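Local coordinates for hypothetical protein Atu0636 (Agrobacterium tumefaciens, PDB 2OZV) that is of unconfirmed function but probably transfers a methyl group from S-adenosylmethionine to an oxygen atom of an as yet unidentified substrate, at residues L189-I194 and M205-I210; R216-A221 and A248-A253; T100-A105 and W152-S157. All blocks are in the same frame, centred on the assembly; numbering follows the deposited sequence.

Interaction 1: L189-I194 and M205-I210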
loop_
_atom_site.group_PDB
_atom_site.type_symbol
_atom_site.label_atom_id
_atom_site.label_comp_id
_atom_site.label_asym_id
_atom_site.label_seq_id
_atom_site.Cartn_x
_atom_site.Cartn_y
_atom_site.Cartn_z
ATOM N N LEU B 189 2.245 9.964 6.176
ATOM C CA LEU B 189 2.993 8.952 5.398
ATOM C C LEU B 189 2.778 9.166 3.925
ATOM O O LEU B 189 1.631 9.379 3.468
ATOM C CB LEU B 189 2.565 7.520 5.761
ATOM C CG LEU B 189 3.328 6.898 6.954
ATOM C CD1 LEU B 189 3.080 7.654 8.255
ATOM C CD2 LEU B 189 2.903 5.408 7.128
ATOM N N GLU B 190 3.881 9.125 3.188
ATOM C CA GLU B 190 3.835 9.035 1.737
ATOM C C GLU B 190 4.469 7.723 1.349
ATOM O O GLU B 190 5.646 7.467 1.697
ATOM C CB GLU B 190 4.646 10.163 1.093
ATOM C CG GLU B 190 3.941 11.500 1.084
ATOM C CD GLU B 190 4.648 12.523 0.194
ATOM O OE1 GLU B 190 5.597 12.156 -0.574
ATOM O OE2 GLU B 190 4.209 13.675 0.245
ATOM N N ILE B 191 3.722 6.896 0.626
ATOM C CA ILE B 191 4.205 5.566 0.236
ATOM C C ILE B 191 4.394 5.551 -1.268
ATOM O O ILE B 191 3.443 5.829 -2.011
ATOM C CB ILE B 191 3.166 4.478 0.647
ATOM C CG1 ILE B 191 2.894 4.535 2.177
ATOM C CG2 ILE B 191 3.629 3.101 0.172
ATOM C CD1 ILE B 191 1.794 3.514 2.663
ATOM N N THR B 192 5.603 5.224 -1.716
ATOM C CA THR B 192 5.879 5.170 -3.132
ATOM C C THR B 192 6.323 3.739 -3.492
ATOM O O THR B 192 7.399 3.285 -3.076
ATOM C CB THR B 192 6.985 6.184 -3.517
ATOM O OG1 THR B 192 6.609 7.496 -3.094
ATOM C CG2 THR B 192 7.205 6.152 -5.040
ATOM N N LEU B 193 5.482 3.026 -4.238
ATOM C CA LEU B 193 5.879 1.692 -4.693
ATOM C C LEU B 193 6.884 1.788 -5.830
ATOM O O LEU B 193 6.821 2.715 -6.662
ATOM C CB LEU B 193 4.649 0.911 -5.172
ATOM C CG LEU B 193 3.726 0.327 -4.058
ATOM C CD1 LEU B 193 4.476 -0.683 -3.132
ATOM C CD2 LEU B 193 2.986 1.324 -3.227
ATOM N N ILE B 194 7.764 0.787 -5.885
ATOM C CA ILE B 194 8.855 0.699 -6.860
ATOM C C ILE B 194 8.629 -0.535 -7.729
ATOM O O ILE B 194 8.680 -1.657 -7.227
ATOM C CB ILE B 194 10.221 0.570 -6.123
ATOM C CG1 ILE B 194 10.370 1.637 -5.035
ATOM C CG2 ILE B 194 11.381 0.626 -7.098
ATOM C CD1 ILE B 194 10.321 3.054 -5.557
HETATM N N MSE B 205 9.460 -0.501 -1.750
HETATM C CA MSE B 205 8.523 0.497 -1.289
HETATM C C MSE B 205 9.284 1.539 -0.491
HETATM O O MSE B 205 10.025 1.168 0.437
HETATM C CB MSE B 205 7.441 -0.150 -0.418
HETATM C CG MSE B 205 6.421 0.844 0.014
HETATM SE SE MSE B 205 5.096 -0.185 1.088
HETATM C CE MSE B 205 6.136 -0.636 2.595
ATOM N N LEU B 206 9.131 2.808 -0.861
ATOM C CA LEU B 206 9.710 3.948 -0.119
ATOM C C LEU B 206 8.602 4.515 0.765
ATOM O O LEU B 206 7.427 4.634 0.318
ATOM C CB LEU B 206 10.153 5.058 -1.088
ATOM C CG LEU B 206 11.222 4.651 -2.108
ATOM C CD1 LEU B 206 11.531 5.789 -3.093
ATOM C CD2 LEU B 206 12.489 4.195 -1.375
ATOM N N VAL B 207 8.948 4.883 2.003
ATOM C CA VAL B 207 7.985 5.521 2.872
ATOM C C VAL B 207 8.660 6.723 3.517
ATOM O O VAL B 207 9.817 6.600 3.991
ATOM C CB VAL B 207 7.478 4.577 3.970
ATOM C CG1 VAL B 207 6.448 5.328 4.852
ATOM C CG2 VAL B 207 6.860 3.301 3.361
ATOM N N THR B 208 7.989 7.875 3.494
ATOM C CA THR B 208 8.468 9.041 4.279
ATOM C C THR B 208 7.338 9.500 5.201
ATOM O O THR B 208 6.159 9.275 4.903
ATOM C CB THR B 208 8.938 10.246 3.423
ATOM O OG1 THR B 208 7.838 10.804 2.697
ATOM C CG2 THR B 208 10.116 9.864 2.487
ATOM N N ALA B 209 7.683 10.085 6.346
ATOM C CA ALA B 209 6.664 10.483 7.318
ATOM C C ALA B 209 7.262 11.601 8.167
ATOM O O ALA B 209 8.495 11.776 8.195
ATOM C CB ALA B 209 6.219 9.270 8.163
ATOM N N ILE B 210 6.386 12.350 8.813
ATOM C CA ILE B 210 6.770 13.547 9.540
ATOM C C ILE B 210 6.411 13.327 11.010
ATOM O O ILE B 210 5.259 13.000 11.327
ATOM C CB ILE B 210 6.045 14.778 8.955
ATOM C CG1 ILE B 210 6.527 15.024 7.512
ATOM C CG2 ILE B 210 6.288 16.028 9.818
ATOM C CD1 ILE B 210 8.025 15.314 7.389
HETATM O O HOH W 1 7.799 10.618 0.053
#
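Selenomethionine Met205 settles into the notch between Ile191 and Leu193, two neighbours on one face of the strand beside it. Its CG lies 3.6 Å from Ile191 CG2 and 4.0 Å from Leu193 CD1. With CG anti to the backbone N (chi1 -177°) and the next bond also extended, the selenium is carried over the same Ile191 methyl, crossing that side chain at a slant, while Leu193 runs alongside Met205. Farther along this face the bump is on the other strand: the Leu189 isobutyl group rests on Val207 and Ala209, with CG 4.1 Å from Val207 CG1 and CD1 3.5 Å from Ala209 CB. Helix 175-182 covers Leu189 and Met205.

The opposite face begins just as apolar, Ile194 CD1 meeting Leu206 CD1 at 3.9 Å, but turns polar toward Glu190 and Thr208. These two lie side by side and point the same way, with Glu190 CB 3.6 Å from Thr208 OG1, and a water joins Glu190 OE1 to that hydroxyl. The stronger partners of both lie elsewhere: Glu190 forms a salt bridge with Arg220, and Thr208 a hydrogen bond with Arg249.

Between the faces, Glu190 pairs with Thr208 and Thr192 with Leu206 through reciprocal N-H...O bonds, the two strands running at 169°. This is the antiparallel beta hairpin of the class I methyltransferase sheet, its second strand, 204-211, inserted between 164-170 and 186-195 in the characteristic 3-2-1-4-5-7-6 order; here strand 218-224 adds one more beyond it.

Interaction 2: R216-A221 and A248-A253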
loop_
_atom_site.group_PDB
_atom_site.type_symbol
_atom_site.label_atom_id
_atom_site.label_comp_id
_atom_site.label_asym_id
_atom_site.label_seq_id
_atom_site.Cartn_x
_atom_site.Cartn_y
_atom_site.Cartn_z
ATOM N N ARG B 216 -3.413 11.924 7.219
ATOM C CA ARG B 216 -3.629 10.550 6.769
ATOM C C ARG B 216 -2.669 10.190 5.639
ATOM O O ARG B 216 -2.159 11.067 4.935
ATOM C CB ARG B 216 -5.074 10.354 6.307
ATOM C CG ARG B 216 -6.090 10.566 7.404
ATOM C CD ARG B 216 -6.763 9.259 7.779
ATOM N NE ARG B 216 -8.025 9.481 8.477
ATOM C CZ ARG B 216 -8.172 9.413 9.798
ATOM N NH1 ARG B 216 -7.128 9.133 10.572
ATOM N NH2 ARG B 216 -9.360 9.631 10.351
ATOM N N LEU B 217 -2.437 8.895 5.461
ATOM C CA LEU B 217 -1.466 8.447 4.502
ATOM C C LEU B 217 -1.846 8.767 3.037
ATOM O O LEU B 217 -3.036 8.989 2.692
ATOM C CB LEU B 217 -1.158 6.964 4.693
ATOM C CG LEU B 217 -2.182 5.945 4.221
ATOM C CD1 LEU B 217 -2.115 5.667 2.693
ATOM C CD2 LEU B 217 -1.864 4.647 4.986
ATOM N N THR B 218 -0.827 8.775 2.196
ATOM C CA THR B 218 -0.952 9.049 0.769
ATOM C C THR B 218 -0.124 7.993 0.038
ATOM O O THR B 218 1.020 7.715 0.472
ATOM C CB THR B 218 -0.306 10.453 0.508
ATOM O OG1 THR B 218 -1.139 11.454 1.093
ATOM C CG2 THR B 218 -0.189 10.717 -0.956
ATOM N N PHE B 219 -0.657 7.403 -1.052
ATOM C CA PHE B 219 0.198 6.664 -1.977
ATOM C C PHE B 219 0.578 7.565 -3.127
ATOM O O PHE B 219 -0.285 8.014 -3.916
ATOM C CB PHE B 219 -0.497 5.391 -2.534
ATOM C CG PHE B 219 -0.553 4.230 -1.559
ATOM C CD1 PHE B 219 -1.567 4.151 -0.596
ATOM C CD2 PHE B 219 0.424 3.217 -1.612
ATOM C CE1 PHE B 219 -1.619 3.075 0.311
ATOM C CE2 PHE B 219 0.358 2.122 -0.725
ATOM C CZ PHE B 219 -0.666 2.075 0.242
ATOM N N ARG B 220 1.877 7.807 -3.266
ATOM C CA ARG B 220 2.383 8.622 -4.388
ATOM C C ARG B 220 2.326 7.835 -5.690
ATOM O O ARG B 220 2.252 6.590 -5.672
ATOM C CB ARG B 220 3.849 9.038 -4.112
ATOM C CG ARG B 220 4.019 9.949 -2.893
ATOM C CD ARG B 220 3.515 11.369 -3.147
ATOM N NE ARG B 220 4.106 11.947 -4.364
ATOM C CZ ARG B 220 5.277 12.593 -4.411
ATOM N NH1 ARG B 220 5.993 12.790 -3.298
ATOM N NH2 ARG B 220 5.735 13.076 -5.575
ATOM N N ALA B 221 2.373 8.528 -6.829
ATOM C CA ALA B 221 2.553 7.821 -8.115
ATOM C C ALA B 221 3.817 6.959 -7.982
ATOM O O ALA B 221 4.789 7.374 -7.344
ATOM C CB ALA B 221 2.698 8.811 -9.293
ATOM N N ALA B 248 11.369 14.451 -3.573
ATOM C CA ALA B 248 10.793 15.265 -2.511
ATOM C C ALA B 248 9.344 14.843 -2.186
ATOM O O ALA B 248 8.632 14.283 -3.043
ATOM C CB ALA B 248 10.839 16.740 -2.917
ATOM N N ARG B 249 8.924 15.110 -0.954
ATOM C CA ARG B 249 7.518 14.936 -0.545
ATOM C C ARG B 249 6.621 15.942 -1.285
ATOM O O ARG B 249 7.102 16.966 -1.803
ATOM C CB ARG B 249 7.382 15.076 0.980
ATOM C CG ARG B 249 7.990 13.926 1.771
ATOM C CD ARG B 249 7.963 14.170 3.283
ATOM N NE ARG B 249 6.637 14.552 3.799
ATOM C CZ ARG B 249 5.699 13.677 4.164
ATOM N NH1 ARG B 249 5.912 12.354 4.032
ATOM N NH2 ARG B 249 4.531 14.139 4.636
ATOM N N ASN B 250 5.316 15.651 -1.341
ATOM C CA ASN B 250 4.341 16.630 -1.842
ATOM C C ASN B 250 4.422 17.947 -1.074
ATOM O O ASN B 250 4.631 17.949 0.136
ATOM C CB ASN B 250 2.915 16.070 -1.735
ATOM C CG ASN B 250 2.591 15.084 -2.853
ATOM O OD1 ASN B 250 3.212 15.126 -3.914
ATOM N ND2 ASN B 250 1.622 14.181 -2.611
ATOM N N VAL B 251 4.272 19.052 -1.788
ATOM C CA VAL B 251 4.268 20.367 -1.147
ATOM C C VAL B 251 2.969 20.540 -0.350
ATOM O O VAL B 251 1.911 20.067 -0.777
ATOM C CB VAL B 251 4.476 21.495 -2.175
ATOM C CG1 VAL B 251 5.859 21.363 -2.803
ATOM C CG2 VAL B 251 3.381 21.482 -3.253
ATOM N N ARG B 252 3.055 21.196 0.812
ATOM C CA ARG B 252 1.894 21.317 1.722
ATOM C C ARG B 252 0.632 21.853 1.050
ATOM O O ARG B 252 -0.482 21.521 1.471
ATOM C CB ARG B 252 2.226 22.140 2.975
ATOM C CG ARG B 252 2.655 21.274 4.182
ATOM C CD ARG B 252 2.836 22.120 5.449
ATOM N NE ARG B 252 4.091 22.883 5.449
ATOM C CZ ARG B 252 4.221 24.143 5.022
ATOM N NH1 ARG B 252 5.411 24.737 5.066
ATOM N NH2 ARG B 252 3.171 24.811 4.549
ATOM N N ALA B 253 0.822 22.670 0.012
ATOM C CA ALA B 253 -0.250 23.077 -0.898
ATOM C C ALA B 253 -1.243 21.947 -1.190
ATOM O O ALA B 253 -2.446 22.080 -0.937
ATOM C CB ALA B 253 0.346 23.609 -2.204
HETATM O O HOH W 2 0.337 14.338 -0.055
HETATM O O HOH W 3 8.207 14.647 -5.594
#
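The side chains of Arg220 and Asn250 run antiparallel alongside one another, and the amide comes to rest over one face of the guanidinium. Asn250 OD1 sits above the centre of that group, 3.3 Å from Arg220 CZ, with the two planes inclined at 36°. It is equally near Arg220 NE, but the angle there is too poor for a hydrogen bond, so the carbonyl oxygen meets the flat cation from above. The other end of the amide lies back along the chain, Asn250 ND2 being 3.4 Å from Arg220 CD. Bends at chi2 (-73°) and chi3 fold the arginine so that its end group passes beneath Asn250 and reaches Ala248.

At the edge of the guanidinium the approach is quite different. Arg220 NH1 donates a nearly straight hydrogen bond to Ala248 O, 3.0 Å long, which lies in the guanidinium plane and uses a lone pair of the carbonyl. A water completes a small ring, accepting from Arg220 NH2 at 2.9 Å and donating to Ala248 O at 2.6 Å. NH1 also forms a salt bridge with Glu190, whose other carboxylate oxygen accepts from the backbone N of Asn250. These bonds at the edge should fix the rotation of the guanidinium, while the amide covers one face.

A second water accepts from Asn250 ND2 and gives only a weak bond to Thr218 OG1. ND2 is also hydrogen-bonded to Asp201 of the second subunit, and the backbone of Phe219 is hydrogen-bonded to that subunit as well. What results is a C-terminal tail without regular structure, fastened by an arginine to strand 218-224, one of the two outer strands of the chain's methyltransferase sheet, beside the subunit interface.

Interaction 3: T100-A105 and W152-S157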
loop_
_atom_site.group_PDB
_atom_site.type_symbol
_atom_site.label_atom_id
_atom_site.label_comp_id
_atom_site.label_asym_id
_atom_site.label_seq_id
_atom_site.Cartn_x
_atom_site.Cartn_y
_atom_site.Cartn_z
ATOM N N THR B 100 17.780 -0.535 19.024
ATOM C CA THR B 100 16.562 -0.989 19.689
ATOM C C THR B 100 16.562 -0.621 21.180
ATOM O O THR B 100 15.564 -0.845 21.875
ATOM C CB THR B 100 16.321 -2.519 19.536
ATOM O OG1 THR B 100 17.277 -3.255 20.318
ATOM C CG2 THR B 100 16.395 -2.945 18.077
ATOM N N LEU B 101 17.667 -0.059 21.663
ATOM C CA LEU B 101 17.764 0.396 23.062
ATOM C C LEU B 101 16.690 1.439 23.353
ATOM O O LEU B 101 16.210 2.129 22.439
ATOM C CB LEU B 101 19.149 0.962 23.384
ATOM C CG LEU B 101 20.284 -0.057 23.559
ATOM C CD1 LEU B 101 21.584 0.669 23.770
ATOM C CD2 LEU B 101 20.009 -1.045 24.701
ATOM N N ARG B 102 16.294 1.516 24.620
ATOM C CA ARG B 102 15.244 2.434 25.047
ATOM C C ARG B 102 15.760 3.418 26.071
ATOM O O ARG B 102 16.824 3.215 26.659
ATOM C CB ARG B 102 14.077 1.674 25.661
ATOM C CG ARG B 102 13.501 0.616 24.785
ATOM C CD ARG B 102 12.140 0.241 25.301
ATOM N NE ARG B 102 11.678 -1.006 24.714
ATOM C CZ ARG B 102 10.405 -1.274 24.458
ATOM N NH1 ARG B 102 10.068 -2.444 23.922
ATOM N NH2 ARG B 102 9.468 -0.368 24.731
ATOM N N ALA B 103 14.993 4.489 26.270
ATOM C CA ALA B 103 15.193 5.424 27.372
ATOM C C ALA B 103 16.650 5.843 27.568
ATOM O O ALA B 103 17.327 6.233 26.614
ATOM C CB ALA B 103 14.605 4.844 28.663
ATOM N N LYS B 104 17.136 5.741 28.803
ATOM C CA LYS B 104 18.464 6.234 29.150
ATOM C C LYS B 104 19.610 5.396 28.562
ATOM O O LYS B 104 20.680 5.929 28.245
ATOM C CB LYS B 104 18.596 6.347 30.675
ATOM C CG LYS B 104 19.949 6.839 31.169
ATOM C CD LYS B 104 20.291 8.227 30.627
ATOM C CE LYS B 104 21.793 8.431 30.575
ATOM N NZ LYS B 104 22.431 8.243 31.921
ATOM N N ALA B 105 19.381 4.088 28.451
ATOM C CA ALA B 105 20.305 3.173 27.780
ATOM C C ALA B 105 20.556 3.667 26.350
ATOM O O ALA B 105 21.700 3.695 25.884
ATOM C CB ALA B 105 19.727 1.758 27.754
ATOM N N TRP B 152 12.787 -0.013 15.670
ATOM C CA TRP B 152 13.551 0.990 14.937
ATOM C C TRP B 152 12.796 2.311 14.780
ATOM O O TRP B 152 13.392 3.372 14.932
ATOM C CB TRP B 152 13.948 0.461 13.567
ATOM C CG TRP B 152 15.026 -0.550 13.568
ATOM C CD1 TRP B 152 15.227 -1.558 14.459
ATOM C CD2 TRP B 152 16.048 -0.670 12.581
ATOM N NE1 TRP B 152 16.337 -2.304 14.093
ATOM C CE2 TRP B 152 16.852 -1.769 12.938
ATOM C CE3 TRP B 152 16.373 0.071 11.441
ATOM C CZ2 TRP B 152 17.957 -2.164 12.180
ATOM C CZ3 TRP B 152 17.461 -0.326 10.681
ATOM C CH2 TRP B 152 18.236 -1.437 11.052
ATOM N N ILE B 153 11.490 2.242 14.493
ATOM C CA ILE B 153 10.688 3.463 14.369
ATOM C C ILE B 153 10.435 4.131 15.739
ATOM O O ILE B 153 10.414 5.361 15.823
ATOM C CB ILE B 153 9.397 3.218 13.528
ATOM C CG1 ILE B 153 9.830 2.959 12.069
ATOM C CG2 ILE B 153 8.475 4.447 13.545
ATOM C CD1 ILE B 153 8.761 2.346 11.137
ATOM N N ARG B 154 10.299 3.349 16.810
ATOM C CA ARG B 154 10.297 3.923 18.153
ATOM C C ARG B 154 11.577 4.745 18.389
ATOM O O ARG B 154 11.508 5.884 18.827
ATOM C CB ARG B 154 10.176 2.831 19.223
ATOM C CG ARG B 154 10.016 3.343 20.649
ATOM C CD ARG B 154 10.022 2.170 21.643
ATOM N NE ARG B 154 11.317 1.500 21.583
ATOM C CZ ARG B 154 11.511 0.213 21.299
ATOM N NH1 ARG B 154 10.479 -0.595 21.087
ATOM N NH2 ARG B 154 12.758 -0.270 21.243
ATOM N N THR B 155 12.736 4.162 18.081
ATOM C CA THR B 155 14.011 4.895 18.209
ATOM C C THR B 155 14.042 6.120 17.282
ATOM O O THR B 155 14.440 7.205 17.708
ATOM C CB THR B 155 15.198 3.952 17.977
ATOM O OG1 THR B 155 15.226 2.990 19.046
ATOM C CG2 THR B 155 16.551 4.748 17.907
ATOM N N ALA B 156 13.611 5.956 16.027
ATOM C CA ALA B 156 13.635 7.073 15.061
ATOM C C ALA B 156 12.861 8.261 15.621
ATOM O O ALA B 156 13.319 9.403 15.526
ATOM C CB ALA B 156 13.064 6.656 13.661
ATOM N N SER B 157 11.692 7.993 16.189
ATOM C CA SER B 157 10.889 9.038 16.803
ATOM C C SER B 157 11.630 9.682 17.979
ATOM O O SER B 157 11.672 10.906 18.076
ATOM C CB SER B 157 9.526 8.486 17.243
ATOM O OG SER B 157 8.752 9.507 17.857
HETATM O O HOH W 4 13.917 2.627 21.330
#
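Thr100 brings its CA within 6.0 Å of the CA of Trp152, where the loop leading into helix 103-108 passes the flank of helix 148-159. Beyond this point Leu101 and Arg102 are extended, and the loop moves off before its own helix begins. Thr100 CG2 touches the indole obliquely, 4.0 Å from Trp152 NE1.

The larger meeting is between two arginines. Arg154 leaves the helix with CG anti to the backbone N (chi1 -174°) and bends at chi3, while Arg102 is stretched out from CG to NE. The two side chains cross at about a right angle, yet their guanidinium groups lie flat on each other, centres 3.7 Å apart and planes 11° from parallel. Along the edge of the Arg154 group, Thr100 O stands 2.9 Å from NH2. A water near the same plane accepts from Arg154 NE at 2.8 Å and donates to Leu101 O at 2.6 Å and to Thr155 OG1 at 2.7 Å. That hydroxyl is also hydrogen-bonded to Val99 O.

Two positive groups thus share a face in spite of their charge. The salt bridge from Arg154 to Asp151 probably offsets part of the repulsion, and the carbonyl oxygens at the Arg154 edge may do likewise; a water with three hydrogen bonds ties the loop carbonyl of Leu101 to both Arg154 and Thr155 of the helix, so the junction need not depend on the stack alone.

Interaction 1 is the buried member of the set, a hairpin knit by backbone bonds and hydrocarbon packing. Interaction 2 lies at the surface about 9 Å away, centre to centre, and borrows its polar face: Glu190 and Thr208 receive Arg220, Asn250 and Arg249, so the sheet's last strands and the C-terminal tail form one network. Interaction 3, partly buried, is separate, its nearest atoms about 7 Å from interaction 1 and about 12 Å from interaction 2, and joins a loop to a helix. Both outlying contacts rely on arginine and water, but interaction 2 adjoins the second subunit widely and interaction 1 only through Leu193, while 100-105 and 152-157 touch no other chain.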